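Local structure of computational Design of Enzyme (Synthetic construct, 3TP4) at residues G163-I168 with G209-L214. The protein is of unknown function but was computationally designed to carry an activated serine in a catalytic triad, probably on a glycosyl hydrolase family 26 barrel. Residues are numbered along the deposited sequence; the frame is centred on the assembly and turned at random.
Sequences GTLIPI and GVSNFL
Asn212 reaches across to the loop 163-168 and gives an N-H to the carbonyl of Ile166, with ND2 2.9 Å from Ile166 O. The oxygen lies close to the amide plane of Asn212, whereas the donor approaches from above the carbonyl plane, 40° out of it. A chi1 of 59° sets Asn212 CG between the backbone N and the carbonyl carbon, and turns the amide toward the loop. Leu165 crosses this side chain at about a right angle: CB packs 3.8 Å from Asn212 CB, CD2 rests near the amide, and CD1 touches Ser211 OG. The amide bond joins the two segments just before backbone pairing takes over, where the parallel strands 168-174 and 213-217 of the TIM barrel begin. Ile168 N donates to Asn212 O (2.8 Å) and Leu214 N to Ile168 O (2.9 Å), so that Ile168 bonds to the residues before and after Phe213, as in a parallel bridge. Side by side and pointing the same way, the Ile168 and Phe213 side chains meet where Ile168 CB lies 3.8 Å from Phe213 CE1, with CG2 beside the same ring atom. Ala155 O accepts a second bond from Asn212 ND2, so one ND2 links the Ile166 carbonyl and helix 141-157. With an alanine here ND2 is gone, and the carbonyls of Ile166 and Ala155 would probably lose this mate, with a gap left beside Leu165. Val210 CG1 sits over one face of the Phe213 ring, toward its rim, and Phe170 stacks with that ring.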
loop_
_atom_site.group_PDB
_atom_site.type_symbol
_atom_site.label_atom_id
_atom_site.label_comp_id
_atom_site.label_asym_id
_atom_site.label_seq_id
_atom_site.Cartn_x
_atom_site.Cartn_y
_atom_site.Cartn_z
ATOM N N GLY A 163 5.768 -18.357 17.327
ATOM C CA GLY A 163 5.850 -16.971 17.771
ATOM C C GLY A 163 6.399 -15.971 16.758
ATOM O O GLY A 163 6.326 -14.755 16.966
ATOM N N THR A 164 6.951 -16.477 15.662
ATOM C CA THR A 164 7.547 -15.623 14.638
ATOM C C THR A 164 6.503 -14.725 13.959
ATOM O O THR A 164 5.466 -15.197 13.507
ATOM C CB THR A 164 8.268 -16.465 13.562
ATOM O OG1 THR A 164 9.255 -17.300 14.181
ATOM C CG2 THR A 164 8.946 -15.561 12.545
ATOM N N LEU A 165 6.779 -13.426 13.896
ATOM C CA LEU A 165 5.906 -12.518 13.172
ATOM C C LEU A 165 5.917 -12.885 11.692
ATOM O O LEU A 165 6.974 -13.152 11.122
ATOM C CB LEU A 165 6.353 -11.061 13.351
ATOM C CG LEU A 165 6.152 -10.469 14.752
ATOM C CD1 LEU A 165 7.116 -9.322 15.004
ATOM C CD2 LEU A 165 4.709 -10.025 14.958
ATOM N N ILE A 166 4.738 -12.890 11.087
ATOM C CA ILE A 166 4.598 -13.109 9.651
ATOM C C ILE A 166 4.677 -11.765 8.915
ATOM O O ILE A 166 3.921 -10.845 9.221
ATOM C CB ILE A 166 3.239 -13.752 9.358
ATOM C CG1 ILE A 166 3.095 -15.070 10.129
ATOM C CG2 ILE A 166 3.047 -13.969 7.861
ATOM C CD1 ILE A 166 1.705 -15.636 10.067
ATOM N N PRO A 167 5.604 -11.641 7.955
ATOM C CA PRO A 167 5.690 -10.365 7.232
ATOM C C PRO A 167 4.421 -10.081 6.438
ATOM O O PRO A 167 3.775 -11.003 5.936
ATOM C CB PRO A 167 6.894 -10.566 6.300
ATOM C CG PRO A 167 7.709 -11.646 6.978
ATOM C CD PRO A 167 6.687 -12.567 7.583
ATOM N N ILE A 168 4.063 -8.805 6.351
ATOM C CA ILE A 168 2.852 -8.372 5.674
ATOM C C ILE A 168 3.174 -7.173 4.784
ATOM O O ILE A 168 3.831 -6.224 5.220
ATOM C CB ILE A 168 1.758 -7.964 6.694
ATOM C CG1 ILE A 168 1.225 -9.195 7.427
ATOM C CG2 ILE A 168 0.597 -7.264 6.000
ATOM C CD1 ILE A 168 0.320 -8.846 8.589
ATOM N N GLY A 209 5.764 0.534 17.097
ATOM C CA GLY A 209 6.802 -0.483 17.053
ATOM C C GLY A 209 6.521 -1.656 16.124
ATOM O O GLY A 209 7.098 -2.734 16.283
ATOM N N VAL A 210 5.639 -1.458 15.149
ATOM C CA VAL A 210 5.369 -2.499 14.165
ATOM C C VAL A 210 6.655 -2.844 13.428
ATOM O O VAL A 210 7.354 -1.958 12.935
ATOM C CB VAL A 210 4.287 -2.066 13.153
ATOM C CG1 VAL A 210 4.193 -3.066 11.992
ATOM C CG2 VAL A 210 2.953 -1.915 13.852
ATOM N N SER A 211 6.977 -4.132 13.356
ATOM C CA SER A 211 8.244 -4.543 12.776
ATOM C C SER A 211 8.095 -5.583 11.666
ATOM O O SER A 211 9.093 -6.060 11.129
ATOM C CB SER A 211 9.184 -5.079 13.867
ATOM O OG SER A 211 8.656 -6.264 14.439
ATOM N N ASN A 212 6.860 -5.936 11.323
ATOM C CA ASN A 212 6.635 -6.957 10.291
ATOM C C ASN A 212 5.862 -6.435 9.074
ATOM O O ASN A 212 5.195 -7.204 8.381
ATOM C CB ASN A 212 5.971 -8.227 10.878
ATOM C CG ASN A 212 4.630 -7.939 11.543
ATOM O OD1 ASN A 212 4.471 -6.925 12.219
ATOM N ND2 ASN A 212 3.657 -8.827 11.346
ATOM N N PHE A 213 5.966 -5.128 8.819
ATOM C CA PHE A 213 5.372 -4.522 7.631
ATOM C C PHE A 213 6.407 -4.129 6.563
ATOM O O PHE A 213 7.488 -3.593 6.864
ATOM C CB PHE A 213 4.570 -3.261 7.979
ATOM C CG PHE A 213 3.176 -3.520 8.478
ATOM C CD1 PHE A 213 2.712 -4.802 8.662
ATOM C CD2 PHE A 213 2.326 -2.459 8.753
ATOM C CE1 PHE A 213 1.430 -5.027 9.118
ATOM C CE2 PHE A 213 1.048 -2.676 9.212
ATOM C CZ PHE A 213 0.596 -3.967 9.395
ATOM N N LEU A 214 6.044 -4.397 5.313
ATOM C CA LEU A 214 6.631 -3.740 4.155
ATOM C C LEU A 214 5.544 -2.788 3.659
ATOM O O LEU A 214 4.360 -3.099 3.756
ATOM C CB LEU A 214 6.984 -4.759 3.069
ATOM C CG LEU A 214 8.044 -5.790 3.467
ATOM C CD1 LEU A 214 8.318 -6.799 2.341
ATOM C CD2 LEU A 214 9.352 -5.088 3.901
#